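Local coordinates for protein beta-lactamase Mb2281c (Mycobacterium bovis, PDB 3I7J) that probably hydrolyses beta-lactams or related amide and ester substrates, as a member of the beta-lactamase and penicillin-binding protein superfamily, at residues A[104-107]-A[108-111]; A[263-266]-A[267-270]; A[170-173]-A[174-177]; A[126-130]-A[131-135]; A[254-257]-A[258-262]. All coordinates share one frame; numbering follows the deposited sequence.

Contact 1: A[104-107]-A[108-111]; sequences FTVL and AESV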
loop_
_atom_site.group_PDB
_atom_site.type_symbol
_atom_site.label_atom_id
_atom_site.label_comp_id
_atom_site.label_asym_id
_atom_site.label_seq_id
_atom_site.Cartn_x
_atom_site.Cartn_y
_atom_site.Cartn_z
ATOM N N PHE A 104 9.606 -4.329 -6.944
ATOM C CA PHE A 104 8.373 -5.102 -6.869
ATOM C C PHE A 104 8.212 -6.023 -8.069
ATOM O O PHE A 104 7.522 -7.037 -7.982
ATOM C CB PHE A 104 7.145 -4.187 -6.722
ATOM C CG PHE A 104 6.669 -4.031 -5.296
ATOM C CD1 PHE A 104 7.573 -3.736 -4.275
ATOM C CD2 PHE A 104 5.323 -4.174 -4.973
ATOM C CE1 PHE A 104 7.148 -3.587 -2.951
ATOM C CE2 PHE A 104 4.881 -4.027 -3.651
ATOM C CZ PHE A 104 5.799 -3.734 -2.642
ATOM N N THR A 105 8.842 -5.690 -9.191
ATOM C CA THR A 105 8.741 -6.571 -10.348
ATOM C C THR A 105 9.565 -7.817 -10.063
ATOM O O THR A 105 9.153 -8.917 -10.412
ATOM C CB THR A 105 9.265 -5.922 -11.645
ATOM O OG1 THR A 105 10.638 -5.575 -11.470
ATOM C CG2 THR A 105 8.471 -4.678 -11.979
ATOM N N VAL A 106 10.731 -7.648 -9.437
ATOM C CA VAL A 106 11.565 -8.806 -9.110
ATOM C C VAL A 106 10.813 -9.666 -8.094
ATOM O O VAL A 106 10.887 -10.901 -8.126
ATOM C CB VAL A 106 12.948 -8.395 -8.539
ATOM C CG1 VAL A 106 13.770 -9.650 -8.204
ATOM C CG2 VAL A 106 13.708 -7.565 -9.573
ATOM N N LEU A 107 10.071 -9.004 -7.210
ATOM C CA LEU A 107 9.275 -9.686 -6.188
ATOM C C LEU A 107 8.188 -10.525 -6.859
ATOM O O LEU A 107 8.045 -11.715 -6.575
ATOM C CB LEU A 107 8.624 -8.664 -5.256
ATOM C CG LEU A 107 7.659 -9.221 -4.206
ATOM C CD1 LEU A 107 8.424 -10.125 -3.249
ATOM C CD2 LEU A 107 7.017 -8.063 -3.441
ATOM N N ALA A 108 7.428 -9.892 -7.749
ATOM C CA ALA A 108 6.365 -10.578 -8.468
ATOM C C ALA A 108 6.948 -11.730 -9.292
ATOM O O ALA A 108 6.336 -12.790 -9.402
ATOM C CB ALA A 108 5.621 -9.591 -9.390
ATOM N N GLU A 109 8.126 -11.516 -9.874
ATOM C CA GLU A 109 8.780 -12.546 -10.676
ATOM C C GLU A 109 9.154 -13.764 -9.836
ATOM O O GLU A 109 9.027 -14.902 -10.290
ATOM C CB GLU A 109 10.041 -11.991 -11.349
ATOM C CG GLU A 109 9.736 -11.057 -12.500
ATOM C CD GLU A 109 10.960 -10.394 -13.089
ATOM O OE1 GLU A 109 12.047 -10.437 -12.471
ATOM O OE2 GLU A 109 10.830 -9.811 -14.182
ATOM N N SER A 110 9.624 -13.525 -8.617
ATOM C CA SER A 110 10.001 -14.624 -7.738
ATOM C C SER A 110 8.775 -15.449 -7.355
ATOM O O SER A 110 8.786 -16.673 -7.471
ATOM C CB SER A 110 10.685 -14.096 -6.472
ATOM O OG SER A 110 11.884 -13.411 -6.799
ATOM N N VAL A 111 7.716 -14.777 -6.910
ATOM C CA VAL A 111 6.489 -15.466 -6.515
ATOM C C VAL A 111 5.956 -16.267 -7.704
ATOM O O VAL A 111 5.549 -17.417 -7.556
ATOM C CB VAL A 111 5.405 -14.450 -6.029
ATOM C CG1 VAL A 111 4.098 -15.169 -5.729
ATOM C CG2 VAL A 111 5.896 -13.722 -4.783
#

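Contact 2: A[263-266]-A[267-270]; sequences ISDA and VLAE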
loop_
_atom_site.group_PDB
_atom_site.type_symbol
_atom_site.label_atom_id
_atom_site.label_comp_id
_atom_site.label_asym_id
_atom_site.label_seq_id
_atom_site.Cartn_x
_atom_site.Cartn_y
_atom_site.Cartn_z
ATOM N N ILE A 263 -8.637 15.782 5.248
ATOM C CA ILE A 263 -9.740 14.824 5.262
ATOM C C ILE A 263 -9.423 13.672 6.214
ATOM O O ILE A 263 -10.324 13.080 6.811
ATOM C CB ILE A 263 -10.058 14.285 3.848
ATOM C CG1 ILE A 263 -11.356 13.480 3.897
ATOM C CG2 ILE A 263 -8.910 13.433 3.325
ATOM C CD1 ILE A 263 -11.832 13.035 2.529
ATOM N N SER A 264 -8.137 13.382 6.376
ATOM C CA SER A 264 -7.710 12.315 7.270
ATOM C C SER A 264 -8.024 12.668 8.720
ATOM O O SER A 264 -8.589 11.856 9.457
ATOM C CB SER A 264 -6.210 12.057 7.107
ATOM O OG SER A 264 -5.935 11.513 5.827
ATOM N N ASP A 265 -7.672 13.883 9.133
ATOM C CA ASP A 265 -7.941 14.288 10.509
ATOM C C ASP A 265 -9.437 14.479 10.735
ATOM O O ASP A 265 -9.934 14.255 11.844
ATOM C CB ASP A 265 -7.161 15.555 10.866
ATOM C CG ASP A 265 -5.656 15.317 10.893
ATOM O OD1 ASP A 265 -5.235 14.235 11.355
ATOM O OD2 ASP A 265 -4.899 16.205 10.459
ATOM N N ALA A 266 -10.155 14.870 9.682
ATOM C CA ALA A 266 -11.598 15.047 9.780
ATOM C C ALA A 266 -12.221 13.672 10.013
ATOM O O ALA A 266 -13.100 13.508 10.862
ATOM C CB ALA A 266 -12.147 15.670 8.496
ATOM N N VAL A 267 -11.749 12.681 9.265
ATOM C CA VAL A 267 -12.255 11.324 9.414
ATOM C C VAL A 267 -11.917 10.751 10.799
ATOM O O VAL A 267 -12.762 10.120 11.429
ATOM C CB VAL A 267 -11.713 10.408 8.280
ATOM C CG1 VAL A 267 -11.929 8.940 8.615
ATOM C CG2 VAL A 267 -12.449 10.736 6.982
ATOM N N LEU A 268 -10.702 10.981 11.281
ATOM C CA LEU A 268 -10.334 10.477 12.595
ATOM C C LEU A 268 -11.178 11.118 13.690
ATOM O O LEU A 268 -11.709 10.430 14.550
ATOM C CB LEU A 268 -8.857 10.745 12.883
ATOM C CG LEU A 268 -7.823 9.956 12.077
ATOM C CD1 LEU A 268 -6.460 10.572 12.298
ATOM C CD2 LEU A 268 -7.832 8.487 12.468
ATOM N N ALA A 269 -11.298 12.440 13.661
ATOM C CA ALA A 269 -12.066 13.149 14.671
ATOM C C ALA A 269 -13.537 12.728 14.714
ATOM O O ALA A 269 -14.131 12.661 15.784
ATOM C CB ALA A 269 -11.963 14.656 14.445
ATOM N N GLU A 270 -14.122 12.437 13.559
ATOM C CA GLU A 270 -15.528 12.054 13.504
ATOM C C GLU A 270 -15.845 10.579 13.754
ATOM O O GLU A 270 -16.827 10.265 14.420
ATOM C CB GLU A 270 -16.124 12.500 12.158
ATOM C CG GLU A 270 -17.455 11.847 11.801
ATOM C CD GLU A 270 -18.111 12.461 10.565
ATOM O OE1 GLU A 270 -17.394 12.811 9.601
ATOM O OE2 GLU A 270 -19.355 12.577 10.547
#

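Contact 3: A[170-173]-A[174-177]; sequences SAQM and HADA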
loop_
_atom_site.group_PDB
_atom_site.type_symbol
_atom_site.label_atom_id
_atom_site.label_comp_id
_atom_site.label_asym_id
_atom_site.label_seq_id
_atom_site.Cartn_x
_atom_site.Cartn_y
_atom_site.Cartn_z
ATOM N N SER A 170 -2.010 -14.718 8.493
ATOM C CA SER A 170 -2.102 -14.900 9.933
ATOM C C SER A 170 -1.873 -13.588 10.658
ATOM O O SER A 170 -1.255 -12.664 10.125
ATOM C CB SER A 170 -1.050 -15.896 10.403
ATOM O OG SER A 170 0.245 -15.369 10.160
ATOM N N ALA A 171 -2.365 -13.516 11.886
ATOM C CA ALA A 171 -2.191 -12.323 12.695
ATOM C C ALA A 171 -0.700 -12.015 12.869
ATOM O O ALA A 171 -0.308 -10.848 12.935
ATOM C CB ALA A 171 -2.857 -12.522 14.065
ATOM N N GLN A 172 0.127 -13.058 12.944
ATOM C CA GLN A 172 1.570 -12.877 13.117
ATOM C C GLN A 172 2.236 -12.269 11.884
ATOM O O GLN A 172 3.102 -11.403 12.000
ATOM C CB GLN A 172 2.252 -14.209 13.448
ATOM C CG GLN A 172 3.749 -14.062 13.722
ATOM C CD GLN A 172 4.045 -12.889 14.649
ATOM O OE1 GLN A 172 3.465 -12.782 15.734
ATOM N NE2 GLN A 172 4.943 -12.001 14.223
HETATM N N MSE A 173 1.852 -12.742 10.706
HETATM C CA MSE A 173 2.410 -12.213 9.474
HETATM C C MSE A 173 1.999 -10.739 9.354
HETATM O O MSE A 173 2.824 -9.876 9.048
HETATM C CB MSE A 173 1.893 -13.015 8.274
HETATM C CG MSE A 173 2.163 -12.367 6.914
HETATM SE SE MSE A 173 4.038 -12.037 6.572
HETATM C CE MSE A 173 4.475 -13.685 5.668
ATOM N N HIS A 174 0.729 -10.449 9.624
ATOM C CA HIS A 174 0.244 -9.071 9.522
ATOM C C HIS A 174 0.945 -8.150 10.509
ATOM O O HIS A 174 1.234 -6.992 10.192
ATOM C CB HIS A 174 -1.270 -8.996 9.736
ATOM C CG HIS A 174 -1.826 -7.611 9.611
ATOM N ND1 HIS A 174 -2.091 -6.809 10.701
ATOM C CD2 HIS A 174 -2.145 -6.875 8.519
ATOM C CE1 HIS A 174 -2.550 -5.642 10.288
ATOM N NE2 HIS A 174 -2.592 -5.656 8.967
ATOM N N ALA A 175 1.207 -8.660 11.706
ATOM C CA ALA A 175 1.901 -7.878 12.715
ATOM C C ALA A 175 3.307 -7.587 12.189
ATOM O O ALA A 175 3.817 -6.473 12.315
ATOM C CB ALA A 175 1.983 -8.657 14.025
ATOM N N ASP A 176 3.922 -8.600 11.590
ATOM C CA ASP A 176 5.261 -8.467 11.039
ATOM C C ASP A 176 5.272 -7.503 9.847
ATOM O O ASP A 176 6.152 -6.657 9.734
ATOM C CB ASP A 176 5.784 -9.845 10.614
ATOM C CG ASP A 176 7.219 -9.799 10.103
ATOM O OD1 ASP A 176 7.910 -10.833 10.153
ATOM O OD2 ASP A 176 7.657 -8.734 9.642
ATOM N N ALA A 177 4.283 -7.636 8.969
ATOM C CA ALA A 177 4.176 -6.790 7.795
ATOM C C ALA A 177 3.930 -5.334 8.170
ATOM O O ALA A 177 4.259 -4.433 7.406
ATOM C CB ALA A 177 3.056 -7.291 6.890
#

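Contact 4: A[126-130]-A[131-135]; sequences AVCEP and LGMVT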
loop_
_atom_site.group_PDB
_atom_site.type_symbol
_atom_site.label_atom_id
_atom_site.label_comp_id
_atom_site.label_asym_id
_atom_site.label_seq_id
_atom_site.Cartn_x
_atom_site.Cartn_y
_atom_site.Cartn_z
ATOM N N ALA A 126 -4.937 -15.485 -4.487
ATOM C CA ALA A 126 -4.438 -15.410 -3.118
ATOM C C ALA A 126 -5.021 -14.270 -2.294
ATOM O O ALA A 126 -5.079 -14.350 -1.065
ATOM C CB ALA A 126 -2.914 -15.303 -3.137
ATOM N N VAL A 127 -5.473 -13.221 -2.967
ATOM C CA VAL A 127 -5.985 -12.051 -2.270
ATOM C C VAL A 127 -7.376 -11.578 -2.672
ATOM O O VAL A 127 -8.284 -11.535 -1.851
ATOM C CB VAL A 127 -5.003 -10.877 -2.463
ATOM C CG1 VAL A 127 -5.539 -9.624 -1.801
ATOM C CG2 VAL A 127 -3.638 -11.254 -1.897
ATOM N N CYS A 128 -7.526 -11.213 -3.939
ATOM C CA CYS A 128 -8.783 -10.689 -4.437
ATOM C C CYS A 128 -9.980 -11.637 -4.377
ATOM O O CYS A 128 -11.034 -11.273 -3.855
ATOM C CB CYS A 128 -8.572 -10.165 -5.853
ATOM S SG CYS A 128 -7.382 -8.797 -5.914
ATOM N N GLU A 129 -9.815 -12.846 -4.896
ATOM C CA GLU A 129 -10.879 -13.839 -4.907
ATOM C C GLU A 129 -11.329 -14.190 -3.479
ATOM O O GLU A 129 -12.523 -14.200 -3.180
ATOM C CB GLU A 129 -10.377 -15.083 -5.651
ATOM C CG GLU A 129 -11.430 -16.076 -6.104
ATOM C CD GLU A 129 -12.142 -16.751 -4.950
ATOM O OE1 GLU A 129 -11.465 -17.152 -3.973
ATOM O OE2 GLU A 129 -13.381 -16.896 -5.027
ATOM N N PRO A 130 -10.380 -14.467 -2.569
ATOM C CA PRO A 130 -10.796 -14.802 -1.200
ATOM C C PRO A 130 -11.574 -13.690 -0.493
ATOM O O PRO A 130 -12.432 -13.965 0.346
ATOM C CB PRO A 130 -9.472 -15.117 -0.498
ATOM C CG PRO A 130 -8.614 -15.651 -1.618
ATOM C CD PRO A 130 -8.933 -14.671 -2.744
ATOM N N LEU A 131 -11.287 -12.437 -0.833
ATOM C CA LEU A 131 -11.973 -11.304 -0.208
ATOM C C LEU A 131 -13.166 -10.785 -1.015
ATOM O O LEU A 131 -13.816 -9.823 -0.611
ATOM C CB LEU A 131 -10.978 -10.159 0.032
ATOM C CG LEU A 131 -9.887 -10.428 1.082
ATOM C CD1 LEU A 131 -8.850 -9.315 1.111
ATOM C CD2 LEU A 131 -10.540 -10.572 2.441
ATOM N N GLY A 132 -13.449 -11.413 -2.152
ATOM C CA GLY A 132 -14.564 -10.974 -2.972
ATOM C C GLY A 132 -14.304 -9.731 -3.807
ATOM O O GLY A 132 -15.249 -9.044 -4.197
HETATM N N MSE A 133 -13.034 -9.432 -4.073
HETATM C CA MSE A 133 -12.651 -8.274 -4.883
HETATM C C MSE A 133 -12.765 -8.596 -6.369
HETATM O O MSE A 133 -11.755 -8.748 -7.061
HETATM C CB MSE A 133 -11.213 -7.876 -4.552
HETATM C CG MSE A 133 -11.111 -7.048 -3.283
HETATM SE SE MSE A 133 -9.389 -7.092 -2.361
HETATM C CE MSE A 133 -10.095 -7.166 -0.583
ATOM N N VAL A 134 -13.995 -8.663 -6.866
ATOM C CA VAL A 134 -14.223 -9.017 -8.263
ATOM C C VAL A 134 -14.037 -7.918 -9.313
ATOM O O VAL A 134 -14.258 -8.141 -10.504
ATOM C CB VAL A 134 -15.624 -9.671 -8.434
ATOM C CG1 VAL A 134 -15.691 -10.944 -7.601
ATOM C CG2 VAL A 134 -16.727 -8.706 -8.006
ATOM N N THR A 135 -13.616 -6.735 -8.889
ATOM C CA THR A 135 -13.397 -5.661 -9.847
ATOM C C THR A 135 -11.993 -5.090 -9.642
ATOM O O THR A 135 -11.737 -3.901 -9.859
ATOM C CB THR A 135 -14.459 -4.563 -9.691
ATOM O OG1 THR A 135 -15.752 -5.175 -9.642
ATOM C CG2 THR A 135 -14.422 -3.607 -10.869
#

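Contact 5: A[254-257]-A[258-262]; sequences DWAL and DLWPA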
loop_
_atom_site.group_PDB
_atom_site.type_symbol
_atom_site.label_atom_id
_atom_site.label_comp_id
_atom_site.label_asym_id
_atom_site.label_seq_id
_atom_site.Cartn_x
_atom_site.Cartn_y
_atom_site.Cartn_z
ATOM N N ASP A 254 0.428 19.377 -5.955
ATOM C CA ASP A 254 0.323 20.302 -4.833
ATOM C C ASP A 254 -1.108 20.469 -4.321
ATOM O O ASP A 254 -1.317 20.768 -3.143
ATOM C CB ASP A 254 0.885 21.683 -5.204
ATOM C CG ASP A 254 2.368 21.642 -5.557
ATOM O OD1 ASP A 254 3.131 20.908 -4.887
ATOM O OD2 ASP A 254 2.770 22.359 -6.499
ATOM N N TRP A 255 -2.089 20.279 -5.199
ATOM C CA TRP A 255 -3.491 20.419 -4.805
ATOM C C TRP A 255 -3.876 19.498 -3.646
ATOM O O TRP A 255 -4.741 19.834 -2.836
ATOM C CB TRP A 255 -4.429 20.135 -5.994
ATOM C CG TRP A 255 -4.406 18.703 -6.457
ATOM C CD1 TRP A 255 -3.535 18.138 -7.350
ATOM C CD2 TRP A 255 -5.250 17.640 -5.993
ATOM N NE1 TRP A 255 -3.783 16.790 -7.464
ATOM C CE2 TRP A 255 -4.826 16.457 -6.641
ATOM C CE3 TRP A 255 -6.321 17.571 -5.089
ATOM C CZ2 TRP A 255 -5.432 15.219 -6.411
ATOM C CZ3 TRP A 255 -6.924 16.333 -4.861
ATOM C CH2 TRP A 255 -6.474 15.175 -5.522
ATOM N N ALA A 256 -3.227 18.343 -3.559
ATOM C CA ALA A 256 -3.556 17.378 -2.514
ATOM C C ALA A 256 -2.791 17.552 -1.210
ATOM O O ALA A 256 -3.226 17.067 -0.160
ATOM C CB ALA A 256 -3.346 15.967 -3.044
ATOM N N LEU A 257 -1.660 18.249 -1.281
ATOM C CA LEU A 257 -0.801 18.465 -0.117
ATOM C C LEU A 257 -1.509 18.856 1.184
ATOM O O LEU A 257 -1.118 18.402 2.259
ATOM C CB LEU A 257 0.292 19.487 -0.458
ATOM C CG LEU A 257 1.261 19.074 -1.584
ATOM C CD1 LEU A 257 2.393 20.101 -1.690
ATOM C CD2 LEU A 257 1.844 17.696 -1.284
ATOM N N ASP A 258 -2.544 19.686 1.108
ATOM C CA ASP A 258 -3.253 20.063 2.324
ATOM C C ASP A 258 -4.580 19.322 2.477
ATOM O O ASP A 258 -5.014 19.026 3.594
ATOM C CB ASP A 258 -3.494 21.573 2.364
ATOM C CG ASP A 258 -2.205 22.361 2.539
ATOM O OD1 ASP A 258 -1.396 21.996 3.417
ATOM O OD2 ASP A 258 -1.997 23.346 1.807
ATOM N N LEU A 259 -5.216 19.007 1.355
ATOM C CA LEU A 259 -6.495 18.309 1.389
ATOM C C LEU A 259 -6.419 16.900 1.960
ATOM O O LEU A 259 -7.258 16.506 2.779
ATOM C CB LEU A 259 -7.112 18.251 -0.010
ATOM C CG LEU A 259 -7.447 19.580 -0.686
ATOM C CD1 LEU A 259 -8.149 19.308 -2.009
ATOM C CD2 LEU A 259 -8.345 20.414 0.220
ATOM N N TRP A 260 -5.427 16.128 1.537
ATOM C CA TRP A 260 -5.319 14.762 2.035
ATOM C C TRP A 260 -5.197 14.689 3.551
ATOM O O TRP A 260 -5.915 13.938 4.192
ATOM C CB TRP A 260 -4.168 14.043 1.326
ATOM C CG TRP A 260 -4.552 13.635 -0.077
ATOM C CD1 TRP A 260 -5.690 13.985 -0.755
ATOM C CD2 TRP A 260 -3.816 12.773 -0.951
ATOM N NE1 TRP A 260 -5.707 13.385 -1.994
ATOM C CE2 TRP A 260 -4.572 12.633 -2.137
ATOM C CE3 TRP A 260 -2.596 12.098 -0.844
ATOM C CZ2 TRP A 260 -4.140 11.846 -3.210
ATOM C CZ3 TRP A 260 -2.165 11.316 -1.913
ATOM C CH2 TRP A 260 -2.938 11.194 -3.076
ATOM N N PRO A 261 -4.294 15.479 4.143
ATOM C CA PRO A 261 -4.143 15.452 5.602
ATOM C C PRO A 261 -5.421 15.947 6.299
ATOM O O PRO A 261 -5.825 15.420 7.337
ATOM C CB PRO A 261 -2.959 16.390 5.843
ATOM C CG PRO A 261 -2.157 16.249 4.573
ATOM C CD PRO A 261 -3.226 16.282 3.520
ATOM N N ALA A 262 -6.056 16.954 5.709
ATOM C CA ALA A 262 -7.271 17.525 6.268
ATOM C C ALA A 262 -8.423 16.536 6.325
ATOM O O ALA A 262 -9.117 16.448 7.339
ATOM C CB ALA A 262 -7.690 18.764 5.467
HETATM O O HOH W 1 -3.407 21.441 -0.747
#

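Contact 1: A[104-107]-A[108-111]
Glu109 folds back along the preceding turn of the helix, against Thr105 and Val106. Its CB lies 3.3 Å from Thr105 O. CG, placed beside the backbone N by a chi1 of -73°, comes to 3.0 Å from Thr105 O. The same oxygen accepts the backbone bond Glu109 N to Thr105 O, 2.8 Å, and is therefore gripped by the amide while a methylene packs on it. Beyond CG the chain is extended and leads along the flank of Val106, where OE1 meets carbon: it is 3.8 Å from Val106 CA, with the valine methyl CG2 a little farther off. One residue on, Ser110 N donates to Val106 O at 3.0 Å. The Ser110 hydroxyl folds back beside its own backbone N (chi1 -62°), which brings OG to 3.0 Å from the same Val106 O. Val111 N in turn bonds Leu107 O in a nearly straight link, and Val111 CG2 rests 3.4 Å from that oxygen. On another side of the helix, Leu107 CD2 stands above the centre of the Phe104 ring, so aliphatic and aromatic groups pack within the first segment. The helix 101-115 is thus held by regular i to i+4 bonds and wedged among other helices. Phe104 lies almost parallel to His78 and touches Lys43 of a probable SxxK active-site motif on helix 42-56; Leu107 and Val111 continue along that helix to Ala50 and Ala53. Leu107 also meets helix 72-76 at Val72 and Leu76, while Ala108 and Val111 lean on Phe119 of helix 119-131.

Contact 2: A[263-266]-A[267-270]
Ile263 and Val267, Asp265 and Leu268 face each other across successive turns of one continuous alpha-helix, the long C-terminal helix 256-271, in a contact made of backbone bonds with modest side-chain packing. Four i to i+4 bonds run in sequence, from Val267 N to Ile263 O, Leu268 N to Ser264 O, Ala269 N to Asp265 O and Glu270 N to Ala266 O, the last being the longest at 3.1 Å. Val267 adds its CG2 branch, which lies beside its own backbone N and reaches 3.2 Å from Ile263 O; the same methyl is 4.3 Å from Ile263 CG1, an apolar touch on the buried flank. Leu268 bends the same way (chi1 -70°), bringing CG over Ser264 O at 3.3 Å, and its CD1 branch slants across the Asp265 carboxylate, 4.0 Å from Asp265 OD1. In the beta-lactamase fold, terminal helices pack on a central antiparallel sheet, and here the helix is tied to that sheet by Ser264 OG, which bonds Trp235 NE1 of strand 232-237 as well as Trp260 O one turn back. Asp265 turns to the loop carrying Glu217 and Cys218: its two oxygens separately accept from the backbone N-H groups of Cys218 and Glu217, which fixes the rotation of the carboxylate beside Leu268. Near the C-terminal end Glu270 reaches with OE1 to Ala3 N at the start of the chain, and Ile263 lies against Val6 and Leu7.

Contact 3: A[170-173]-A[174-177]
His174 N bonds Ser170 O in a nearly linear link, and three more backbone bonds of the same i to i+4 kind follow: Ala175 N to Ala171 O, Asp176 N to Gln172 O, and Ala177 N to Met173 O, the shortest of the four at 2.7 Å. Capping comes next. Ser170 holds the N-cap position of helix 171-177, and its OG accepts at 3.1 Å from Met173 N, one of the first-turn amides with no earlier turn to bond; a chi1 of 64° swings the hydroxyl over that turn. The same OG bonds Glu55 OE2 on helix 42-56, so the cap ties the short helix to that longer one. Side-chain packing is slight. Asp176 CB sits 3.3 Å from Met173 O, while its carboxylate has a weak bond to Gln181. Gln172, its chain folded at chi2, brings NE2 to 4.3 Å from Asp176 CB. The selenomethionine Met173 bends away at chi2 and chi3 to reach Val54 and Glu55, and His174 leads off toward Arg48 and Pro166.

Contact 4: A[126-130]-A[131-135]
Cys128 and Met133 meet where the chain leaves helix 119-131: Met133 N donates to Cys128 O at 2.7 Å. Beside that bond, Cys128 CB touches Met133 CB at 3.7 Å. Next to this, Gly132 N donates to Glu129 O at 3.1 Å, approaching from above the carbonyl plane instead of along a lone pair. The two bonds, six-to-one and five-to-two, form a Schellman motif, with Gly132 at a positive phi of 78° that suits glycine. Leu131 N bonds Val127 O at 3.3 Å and has a weak second link to Cys128 O. Leu131 CG, beside its own backbone N (chi1 -67°), packs 3.5 Å from Val127 O, with CD1 reaching toward Val127 CG1. The turn before it is irregular: a wider pi-type turn spans 126-128, and Pro130, having no N-H, leaves the helix kinked. Outside, the selenomethionine Met133 packs on Asp155, Val158 and Phe159 of helix 153-164, and Leu131 shares Val158, while Val127 presses on Ala49 of helix 42-56. Chemically, the helix end probably carries partial negative character, and there Cys128 O is met by amide N-H groups, that of Met133 and more weakly that of Leu131, as the chain leaves the helix toward strand 137-138.

Contact 5: A[254-257]-A[258-262]
Ala256, Trp255 and Leu257 give up the most surface here: Ala256 and Trp255 both meet Trp260, Trp255 also meets Leu259, and Leu257 meets Pro261. Ala256 CB lies 3.6 Å from the centroid of the five-membered ring of Trp260, almost on its normal, a CH-pi contact over one face; the same methyl sits above the centre of the Trp255 ring, which wedges it between two indoles whose planes stand at 83°. Ala256 O takes the straight bond from Trp260 N, 2.9 Å, in the carbonyl plane. Trp255, with CG in the tight slot between backbone N and carbonyl carbon (chi1 67°), brings its edge to Leu259 CD1, 4.0 Å from Trp255 CE3, and its CH2 near Trp260 NE1. Pro261 has no N-H for Leu257 O, and its CD lies 3.2 Å from that oxygen, where the helix kinks. Trp255 NE1 bonds Asp251 O, and Arg250 makes a cation-pi contact with the Trp255 ring. A water accepts from Asp258 N at 2.7 Å and donates to Trp255 O, bridging two groups whose direct i to i+3 link is not made, while aromatic packing sets the turn against Phe233 of the sheet and Trp10, Trp214 and Phe252 of neighbouring loops.

In the fold
From the N terminus, the chain meets contact 1 in helix 101-115, then contact 4 at the end of helix 119-131, the next helix; their nearest atoms are about 7 Å apart. Contact 3 follows in helix 171-177, and contacts 5 and 2 adjoin in helix 256-271. Each joins neighbouring turns, so none closes a long loop, and all five run in series without nesting or crossing. Contacts 1, 3 and 4 all send side chains to helix 42-56, so helix 42-56 is the element all three touch. Contacts 5 and 2 instead tie the C-terminal helix to the six-stranded sheet; contacts 1 and 2 lie about 36 Å apart between centres, on opposite sides of the chain's centre.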